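Local structure of putative glycosyltransferase (Mannosyltransferase) involved in glycosylating the PBCV-1 major capsid protein (Paramecium bursaria Chlorella virus 1, 2P6W) at residues 103-108 against 168-173; 116-121 against 157-162. The protein probably transfers sugars from a nucleotide-sugar donor, with manganese, in glycosylating the viral major capsid protein, through the N-terminal domain given here. All coordinates share one frame; numbering follows the deposited sequence.

Interaction 1. Residues 103-108 against 168-173; sequences PNILYH and RYIVHD
Arg168 lies against Asn104 and Leu106, and the three meet where a parallel strand pair begins. Bent at chi3 (65°), the arginine chain brings NE to the carbonyl oxygen of Asn104 at 2.9 Å, almost straight at the hydrogen and with that oxygen in the guanidinium plane. CD1 of Leu106 sits over the centre of one guanidinium face. The Asn104 amide lies parallel to the guanidinium (planes 4° apart) but offset to the side opposite Leu106, with OD1 above NE, 3.3 Å away, at too poor an angle for a bond. A water accepts from Arg168 NH2 and donates to Pro103 O and, weakly, Ile105 O. On the backbone, Arg168 O receives Leu106 N at 2.7 Å and, weakly, Tyr107 N; Ile170 N then reaches Tyr107 O at 3.1 Å. Ile170 is on the sheet face of His108, its CG1 4.0 Å from Ile105 CD1. On the other face, Tyr107 CB meets Tyr169 CB at 4.0 Å. Tyr107 OH bonds Glu135. Pairing of Tyr107 with Tyr169 and His108 with Ile170 thus opens, at the six-stranded sheet's edge, beside a guanidinium whose NE is satisfied by Asn104 O and NH2 by water, its orientation held by the in-plane bond and Leu106.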
ATOM      1  N   PRO A 103     -18.599  -7.808   5.497  1.00 27.44           N
ATOM      2  CA  PRO A 103     -18.183  -8.880   4.610  1.00 27.27           C
ATOM      3  C   PRO A 103     -18.317  -8.537   3.121  1.00 27.09           C
ATOM      4  O   PRO A 103     -17.780  -9.260   2.283  1.00 28.48           O
ATOM      5  CB  PRO A 103     -19.121 -10.050   5.003  1.00 27.20           C
ATOM      6  CG  PRO A 103     -20.321  -9.410   5.544  1.00 27.95           C
ATOM      7  CD  PRO A 103     -19.842  -8.147   6.224  1.00 27.54           C
ATOM      8  N   ASN A 104     -18.992  -7.427   2.811  1.00 26.81           N
ATOM      9  CA  ASN A 104     -19.256  -7.029   1.436  1.00 26.02           C
ATOM     10  C   ASN A 104     -18.120  -6.205   0.818  1.00 25.02           C
ATOM     11  O   ASN A 104     -18.103  -5.984  -0.389  1.00 24.32           O
ATOM     12  CB  ASN A 104     -20.541  -6.205   1.365  1.00 27.11           C
ATOM     13  CG  ASN A 104     -21.029  -6.002  -0.061  1.00 28.29           C
ATOM     14  OD1 ASN A 104     -20.991  -6.924  -0.884  1.00 32.86           O
ATOM     15  ND2 ASN A 104     -21.496  -4.795  -0.357  1.00 30.17           N
ATOM     16  N   ILE A 105     -17.196  -5.726   1.647  1.00 23.58           N
ATOM     17  CA  ILE A 105     -16.121  -4.848   1.149  1.00 23.21           C
ATOM     18  C   ILE A 105     -14.943  -5.638   0.559  1.00 22.94           C
ATOM     19  O   ILE A 105     -14.461  -6.599   1.180  1.00 23.77           O
ATOM     20  CB  ILE A 105     -15.651  -3.861   2.249  1.00 22.70           C
ATOM     21  CG1 ILE A 105     -16.840  -3.046   2.778  1.00 22.14           C
ATOM     22  CG2 ILE A 105     -14.557  -2.920   1.707  1.00 24.20           C
ATOM     23  CD1 ILE A 105     -17.652  -2.314   1.681  1.00 21.90           C
ATOM     24  N   LEU A 106     -14.516  -5.228  -0.649  1.00 22.53           N
ATOM     25  CA  LEU A 106     -13.359  -5.806  -1.356  1.00 21.77           C
ATOM     26  C   LEU A 106     -12.122  -4.908  -1.285  1.00 21.65           C
ATOM     27  O   LEU A 106     -11.011  -5.412  -1.338  1.00 21.18           O
ATOM     28  CB  LEU A 106     -13.683  -6.082  -2.824  1.00 21.87           C
ATOM     29  CG  LEU A 106     -14.717  -7.160  -3.166  1.00 21.46           C
ATOM     30  CD1 LEU A 106     -15.121  -7.009  -4.623  1.00 22.32           C
ATOM     31  CD2 LEU A 106     -14.230  -8.572  -2.888  1.00 21.58           C
ATOM     32  N   TYR A 107     -12.317  -3.591  -1.176  1.00 20.84           N
ATOM     33  CA  TYR A 107     -11.187  -2.654  -1.096  1.00 20.99           C
ATOM     34  C   TYR A 107     -11.416  -1.592  -0.049  1.00 20.54           C
ATOM     35  O   TYR A 107     -12.488  -1.011  -0.007  1.00 20.57           O
ATOM     36  CB  TYR A 107     -11.040  -1.913  -2.432  1.00 21.17           C
ATOM     37  CG  TYR A 107     -10.369  -2.697  -3.535  1.00 21.75           C
ATOM     38  CD1 TYR A 107      -8.985  -2.621  -3.732  1.00 21.24           C
ATOM     39  CD2 TYR A 107     -11.113  -3.502  -4.392  1.00 21.67           C
ATOM     40  CE1 TYR A 107      -8.357  -3.354  -4.740  1.00 21.02           C
ATOM     41  CE2 TYR A 107     -10.504  -4.224  -5.395  1.00 19.84           C
ATOM     42  CZ  TYR A 107      -9.126  -4.155  -5.557  1.00 21.34           C
ATOM     43  OH  TYR A 107      -8.526  -4.883  -6.569  1.00 20.88           O
ATOM     44  N   HIS A 108     -10.406  -1.335   0.782  1.00 20.22           N
ATOM     45  CA  HIS A 108     -10.362  -0.128   1.591  1.00 20.42           C
ATOM     46  C   HIS A 108      -9.240   0.752   1.056  1.00 19.74           C
ATOM     47  O   HIS A 108      -8.098   0.289   0.924  1.00 19.85           O
ATOM     48  CB  HIS A 108     -10.093  -0.472   3.057  1.00 20.53           C
ATOM     49  CG  HIS A 108     -11.259  -1.110   3.731  1.00 20.45           C
ATOM     50  ND1 HIS A 108     -11.419  -2.473   3.811  1.00 23.67           N
ATOM     51  CD2 HIS A 108     -12.351  -0.566   4.309  1.00 17.61           C
ATOM     52  CE1 HIS A 108     -12.561  -2.745   4.415  1.00 19.74           C
ATOM     53  NE2 HIS A 108     -13.135  -1.604   4.746  1.00 21.84           N
ATOM     54  N   ARG A 168     -18.824  -2.038  -2.888  1.00 22.22           N
ATOM     55  CA  ARG A 168     -17.884  -3.004  -2.335  1.00 21.60           C
ATOM     56  C   ARG A 168     -16.509  -2.379  -2.091  1.00 21.96           C
ATOM     57  O   ARG A 168     -15.496  -3.069  -2.037  1.00 21.67           O
ATOM     58  CB  ARG A 168     -17.803  -4.263  -3.217  1.00 21.90           C
ATOM     59  CG  ARG A 168     -19.160  -4.906  -3.463  1.00 22.09           C
ATOM     60  CD  ARG A 168     -19.009  -6.341  -3.968  1.00 22.62           C
ATOM     61  NE  ARG A 168     -18.403  -7.231  -2.975  1.00 22.47           N
ATOM     62  CZ  ARG A 168     -18.150  -8.516  -3.201  1.00 22.36           C
ATOM     63  NH1 ARG A 168     -18.426  -9.031  -4.386  1.00 22.57           N
ATOM     64  NH2 ARG A 168     -17.611  -9.281  -2.260  1.00 21.28           N
ATOM     65  N   TYR A 169     -16.490  -1.061  -1.919  1.00 21.18           N
ATOM     66  CA  TYR A 169     -15.252  -0.368  -1.551  1.00 21.25           C
ATOM     67  C   TYR A 169     -15.560   0.821  -0.663  1.00 21.61           C
ATOM     68  O   TYR A 169     -16.680   1.356  -0.682  1.00 21.04           O
ATOM     69  CB  TYR A 169     -14.512   0.109  -2.800  1.00 21.69           C
ATOM     70  CG  TYR A 169     -15.280   1.101  -3.644  1.00 20.79           C
ATOM     71  CD1 TYR A 169     -15.147   2.480  -3.438  1.00 21.71           C
ATOM     72  CD2 TYR A 169     -16.172   0.662  -4.645  1.00 21.38           C
ATOM     73  CE1 TYR A 169     -15.865   3.387  -4.234  1.00 21.05           C
ATOM     74  CE2 TYR A 169     -16.876   1.570  -5.448  1.00 21.10           C
ATOM     75  CZ  TYR A 169     -16.723   2.924  -5.214  1.00 21.51           C
ATOM     76  OH  TYR A 169     -17.427   3.823  -5.984  1.00 23.94           O
ATOM     77  N   ILE A 170     -14.547   1.242   0.104  1.00 21.25           N
ATOM     78  CA  ILE A 170     -14.675   2.424   0.933  1.00 21.86           C
ATOM     79  C   ILE A 170     -13.447   3.293   0.722  1.00 21.47           C
ATOM     80  O   ILE A 170     -12.328   2.775   0.662  1.00 21.25           O
ATOM     81  CB  ILE A 170     -14.828   2.087   2.432  1.00 21.43           C
ATOM     82  CG1 ILE A 170     -16.074   1.209   2.661  1.00 21.96           C
ATOM     83  CG2 ILE A 170     -14.986   3.370   3.258  1.00 23.27           C
ATOM     84  CD1 ILE A 170     -16.321   0.832   4.158  1.00 23.47           C
ATOM     85  N   VAL A 171     -13.673   4.603   0.614  1.00 21.03           N
ATOM     86  CA  VAL A 171     -12.594   5.596   0.611  1.00 20.84           C
ATOM     87  C   VAL A 171     -12.654   6.298   1.954  1.00 20.98           C
ATOM     88  O   VAL A 171     -13.654   6.955   2.268  1.00 21.42           O
ATOM     89  CB  VAL A 171     -12.723   6.621  -0.550  1.00 21.40           C
ATOM     90  CG1 VAL A 171     -11.559   7.597  -0.529  1.00 21.49           C
ATOM     91  CG2 VAL A 171     -12.753   5.905  -1.902  1.00 20.91           C
ATOM     92  N   HIS A 172     -11.593   6.105   2.729  1.00 20.43           N
ATOM     93  CA  HIS A 172     -11.478   6.590   4.098  1.00 20.69           C
ATOM     94  C   HIS A 172     -10.598   7.839   4.149  1.00 21.44           C
ATOM     95  O   HIS A 172      -9.759   8.057   3.276  1.00 20.69           O
ATOM     96  CB  HIS A 172     -10.782   5.544   4.961  1.00 21.63           C
ATOM     97  CG  HIS A 172     -11.572   4.290   5.177  1.00 21.92           C
ATOM     98  ND1 HIS A 172     -11.390   3.154   4.421  1.00 25.80           N
ATOM     99  CD2 HIS A 172     -12.518   3.984   6.096  1.00 20.52           C
ATOM    100  CE1 HIS A 172     -12.186   2.199   4.867  1.00 20.80           C
ATOM    101  NE2 HIS A 172     -12.881   2.675   5.880  1.00 25.14           N
ATOM    102  N   ASP A 173     -10.770   8.617   5.211  1.00 21.61           N
ATOM    103  CA  ASP A 173      -9.785   9.634   5.588  1.00 21.67           C
ATOM    104  C   ASP A 173      -8.440   8.951   5.734  1.00 21.56           C
ATOM    105  O   ASP A 173      -8.376   7.793   6.164  1.00 21.88           O
ATOM    106  CB  ASP A 173     -10.155  10.279   6.918  1.00 22.18           C
ATOM    107  CG  ASP A 173     -11.349  11.237   6.808  1.00 23.24           C
ATOM    108  OD1 ASP A 173     -11.652  11.742   5.700  1.00 22.74           O
ATOM    109  OD2 ASP A 173     -11.984  11.480   7.854  1.00 25.73           O
TER
HETATM  110  O   HOH W   1     -15.980  -8.838   0.202  1.00 26.26           O

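Interaction 2. Residues 116-121 against 157-162; sequences GSYPIN and VYEYVF
The loop 116-121 passes beside helix 153-164 with the nearest CA atoms, those of Ile120 and Tyr158, 7.2 Å apart; no backbone hydrogen bond joins 116-121 to 157-162, where the helix widens into a pi-type turn, Phe162 N bonding Val157 O. Tyr158 makes the largest part of the contact. Its CG is anti to the backbone N, which carries the ring out to the loop, where Pro119 CB lies over one face, 3.8 Å from the ring centroid and 24° off the normal. The Tyr118 ring is steeply inclined to it, planes at 76°, and brings CE2 to 3.7 Å from Tyr158 CB. Farther along, the Tyr118 hydroxyl donates to Glu159 OE2 at 2.6 Å, on the anti side and tilted out of the carboxylate plane. Ile120 rests CD1 against the helix, 3.8 Å from both Val157 CG1 and Tyr158 CB. The contact thus packs the loop between strands 107-110 and 124-128 on helix 153-164, the Tyr118 side chain about 10 Å from that of the UDP-binding Cys197. It grades from buried aliphatic packing at Ile120, through CH-pi at Pro119, to a short hydrogen bond at exposed Glu159, which would fix the phenol hydroxyl's direction and probably favours a charged carboxylate.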
ATOM      1  N   GLY A 116      -3.671  16.764  -2.268  1.00 21.79           N
ATOM      2  CA  GLY A 116      -3.152  15.769  -3.214  1.00 21.95           C
ATOM      3  C   GLY A 116      -3.465  16.107  -4.658  1.00 22.39           C
ATOM      4  O   GLY A 116      -3.669  17.276  -4.986  1.00 22.23           O
ATOM      5  N   SER A 117      -3.504  15.095  -5.525  1.00 22.30           N
ATOM      6  CA  SER A 117      -3.826  15.363  -6.930  1.00 22.39           C
ATOM      7  C   SER A 117      -4.782  14.329  -7.515  1.00 22.53           C
ATOM      8  O   SER A 117      -5.112  14.405  -8.685  1.00 23.15           O
ATOM      9  CB  SER A 117      -2.558  15.429  -7.774  1.00 23.14           C
ATOM     10  OG  SER A 117      -1.806  14.256  -7.583  1.00 25.01           O
ATOM     11  N   TYR A 118      -5.248  13.394  -6.694  1.00 21.57           N
ATOM     12  CA  TYR A 118      -6.124  12.317  -7.184  1.00 21.66           C
ATOM     13  C   TYR A 118      -7.121  11.887  -6.082  1.00 21.21           C
ATOM     14  O   TYR A 118      -6.846  12.060  -4.877  1.00 21.59           O
ATOM     15  CB  TYR A 118      -5.262  11.139  -7.682  1.00 21.37           C
ATOM     16  CG  TYR A 118      -6.041  10.226  -8.611  1.00 20.84           C
ATOM     17  CD1 TYR A 118      -6.396  10.656  -9.894  1.00 21.20           C
ATOM     18  CD2 TYR A 118      -6.463   8.968  -8.198  1.00 20.32           C
ATOM     19  CE1 TYR A 118      -7.133   9.844 -10.743  1.00 20.51           C
ATOM     20  CE2 TYR A 118      -7.192   8.142  -9.049  1.00 21.51           C
ATOM     21  CZ  TYR A 118      -7.528   8.595 -10.317  1.00 20.16           C
ATOM     22  OH  TYR A 118      -8.284   7.804 -11.152  1.00 20.96           O
ATOM     23  N   PRO A 119      -8.327  11.396  -6.471  1.00 21.24           N
ATOM     24  CA  PRO A 119      -9.277  11.042  -5.403  1.00 20.76           C
ATOM     25  C   PRO A 119      -8.853   9.966  -4.396  1.00 20.40           C
ATOM     26  O   PRO A 119      -9.380   9.953  -3.281  1.00 21.39           O
ATOM     27  CB  PRO A 119     -10.520  10.579  -6.164  1.00 20.85           C
ATOM     28  CG  PRO A 119     -10.426  11.283  -7.481  1.00 20.15           C
ATOM     29  CD  PRO A 119      -8.941  11.288  -7.812  1.00 20.75           C
ATOM     30  N   ILE A 120      -7.939   9.077  -4.784  1.00 18.96           N
ATOM     31  CA  ILE A 120      -7.386   8.107  -3.830  1.00 19.95           C
ATOM     32  C   ILE A 120      -5.870   8.049  -3.968  1.00 20.09           C
ATOM     33  O   ILE A 120      -5.312   8.338  -5.044  1.00 20.81           O
ATOM     34  CB  ILE A 120      -8.006   6.671  -3.970  1.00 19.85           C
ATOM     35  CG1 ILE A 120      -7.772   6.092  -5.380  1.00 20.80           C
ATOM     36  CG2 ILE A 120      -9.487   6.698  -3.663  1.00 21.77           C
ATOM     37  CD1 ILE A 120      -8.171   4.613  -5.540  1.00 19.60           C
ATOM     38  N   ASN A 121      -5.210   7.666  -2.873  1.00 19.62           N
ATOM     39  CA  ASN A 121      -3.780   7.403  -2.921  1.00 20.80           C
ATOM     40  C   ASN A 121      -3.554   5.948  -2.531  1.00 20.28           C
ATOM     41  O   ASN A 121      -3.831   5.563  -1.389  1.00 20.91           O
ATOM     42  CB  ASN A 121      -3.059   8.352  -1.967  1.00 21.35           C
ATOM     43  CG  ASN A 121      -1.572   8.134  -1.953  1.00 22.36           C
ATOM     44  OD1 ASN A 121      -1.088   7.054  -1.587  1.00 21.96           O
ATOM     45  ND2 ASN A 121      -0.821   9.184  -2.289  1.00 24.46           N
ATOM     46  N   VAL A 157      -7.547   1.370 -10.354  1.00 19.52           N
ATOM     47  CA  VAL A 157      -8.422   1.037  -9.243  1.00 19.63           C
ATOM     48  C   VAL A 157      -9.623   1.988  -9.188  1.00 19.70           C
ATOM     49  O   VAL A 157     -10.772   1.547  -9.128  1.00 19.92           O
ATOM     50  CB  VAL A 157      -7.635   1.025  -7.900  1.00 19.76           C
ATOM     51  CG1 VAL A 157      -8.598   0.974  -6.703  1.00 19.77           C
ATOM     52  CG2 VAL A 157      -6.716  -0.169  -7.854  1.00 19.04           C
ATOM     53  N   TYR A 158      -9.373   3.288  -9.201  1.00 19.58           N
ATOM     54  CA  TYR A 158     -10.461   4.237  -9.031  1.00 19.82           C
ATOM     55  C   TYR A 158     -11.468   4.289 -10.201  1.00 20.66           C
ATOM     56  O   TYR A 158     -12.699   4.405  -9.980  1.00 20.76           O
ATOM     57  CB  TYR A 158      -9.908   5.628  -8.713  1.00 20.79           C
ATOM     58  CG  TYR A 158     -10.964   6.580  -8.222  1.00 20.58           C
ATOM     59  CD1 TYR A 158     -11.531   6.432  -6.955  1.00 22.34           C
ATOM     60  CD2 TYR A 158     -11.412   7.634  -9.036  1.00 22.50           C
ATOM     61  CE1 TYR A 158     -12.501   7.323  -6.499  1.00 23.31           C
ATOM     62  CE2 TYR A 158     -12.377   8.527  -8.582  1.00 21.85           C
ATOM     63  CZ  TYR A 158     -12.922   8.356  -7.330  1.00 22.81           C
ATOM     64  OH  TYR A 158     -13.878   9.233  -6.869  1.00 25.23           O
ATOM     65  N   GLU A 159     -10.948   4.226 -11.423  1.00 19.99           N
ATOM     66  CA  GLU A 159     -11.752   4.459 -12.630  1.00 20.74           C
ATOM     67  C   GLU A 159     -12.142   3.215 -13.423  1.00 20.67           C
ATOM     68  O   GLU A 159     -13.083   3.280 -14.253  1.00 21.59           O
ATOM     69  CB  GLU A 159     -11.045   5.443 -13.549  1.00 20.78           C
ATOM     70  CG  GLU A 159     -10.870   6.841 -12.935  1.00 21.32           C
ATOM     71  CD  GLU A 159     -10.197   7.818 -13.875  1.00 23.07           C
ATOM     72  OE1 GLU A 159     -10.467   7.747 -15.095  1.00 28.28           O
ATOM     73  OE2 GLU A 159      -9.382   8.646 -13.398  1.00 21.76           O
ATOM     74  N   TYR A 160     -11.421   2.110 -13.213  1.00 20.26           N
ATOM     75  CA  TYR A 160     -11.776   0.848 -13.856  1.00 20.44           C
ATOM     76  C   TYR A 160     -12.450  -0.101 -12.855  1.00 20.57           C
ATOM     77  O   TYR A 160     -13.532  -0.630 -13.118  1.00 19.85           O
ATOM     78  CB  TYR A 160     -10.553   0.177 -14.493  1.00 21.03           C
ATOM     79  CG  TYR A 160     -10.908  -0.969 -15.398  1.00 21.84           C
ATOM     80  CD1 TYR A 160     -11.107  -0.758 -16.758  1.00 22.14           C
ATOM     81  CD2 TYR A 160     -11.054  -2.260 -14.895  1.00 22.34           C
ATOM     82  CE1 TYR A 160     -11.450  -1.804 -17.589  1.00 23.21           C
ATOM     83  CE2 TYR A 160     -11.394  -3.315 -15.718  1.00 22.01           C
ATOM     84  CZ  TYR A 160     -11.589  -3.086 -17.060  1.00 22.90           C
ATOM     85  OH  TYR A 160     -11.931  -4.129 -17.899  1.00 23.92           O
ATOM     86  N   VAL A 161     -11.813  -0.309 -11.705  1.00 20.65           N
ATOM     87  CA  VAL A 161     -12.333  -1.310 -10.761  1.00 20.70           C
ATOM     88  C   VAL A 161     -13.579  -0.814 -10.044  1.00 21.41           C
ATOM     89  O   VAL A 161     -14.625  -1.477 -10.039  1.00 20.89           O
ATOM     90  CB  VAL A 161     -11.270  -1.742  -9.717  1.00 20.90           C
ATOM     91  CG1 VAL A 161     -11.877  -2.667  -8.677  1.00 20.55           C
ATOM     92  CG2 VAL A 161     -10.111  -2.458 -10.421  1.00 21.39           C
ATOM     93  N   PHE A 162     -13.468   0.362  -9.433  1.00 20.85           N
ATOM     94  CA  PHE A 162     -14.562   0.833  -8.584  1.00 21.26           C
ATOM     95  C   PHE A 162     -15.939   0.877  -9.292  1.00 21.60           C
ATOM     96  O   PHE A 162     -16.934   0.416  -8.717  1.00 22.45           O
ATOM     97  CB  PHE A 162     -14.221   2.186  -7.940  1.00 21.39           C
ATOM     98  CG  PHE A 162     -13.278   2.094  -6.758  1.00 21.51           C
ATOM     99  CD1 PHE A 162     -12.703   0.880  -6.365  1.00 22.60           C
ATOM    100  CD2 PHE A 162     -12.927   3.258  -6.067  1.00 21.52           C
ATOM    101  CE1 PHE A 162     -11.812   0.829  -5.268  1.00 22.32           C
ATOM    102  CE2 PHE A 162     -12.047   3.205  -4.994  1.00 21.75           C
ATOM    103  CZ  PHE A 162     -11.504   1.999  -4.589  1.00 22.13           C
TER

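In the fold
Interactions 1 and 2 have centres 13 Å apart and touch directly: Tyr169 CE1 meets Phe162 CD2 at 3.5 Å in a ring stack, and Val171 CG2 meets Ile120 CG2 at 3.8 Å. Along the chain interaction 2 is nested inside the loop closed by interaction 1. Strand 107-110 leads into the loop 116-121, and helix 153-164 leads into strand 169-172, which pairs back in parallel at the outer edge of the six-stranded sheet. Sheet edge, helix and loop form one packed unit, the helix laid over the sheet face that carries Tyr107 and Tyr169. In this GT-A-type domain the side chain of Tyr118 is about 12 Å from the manganese, so the loop probably borders the donor-site region.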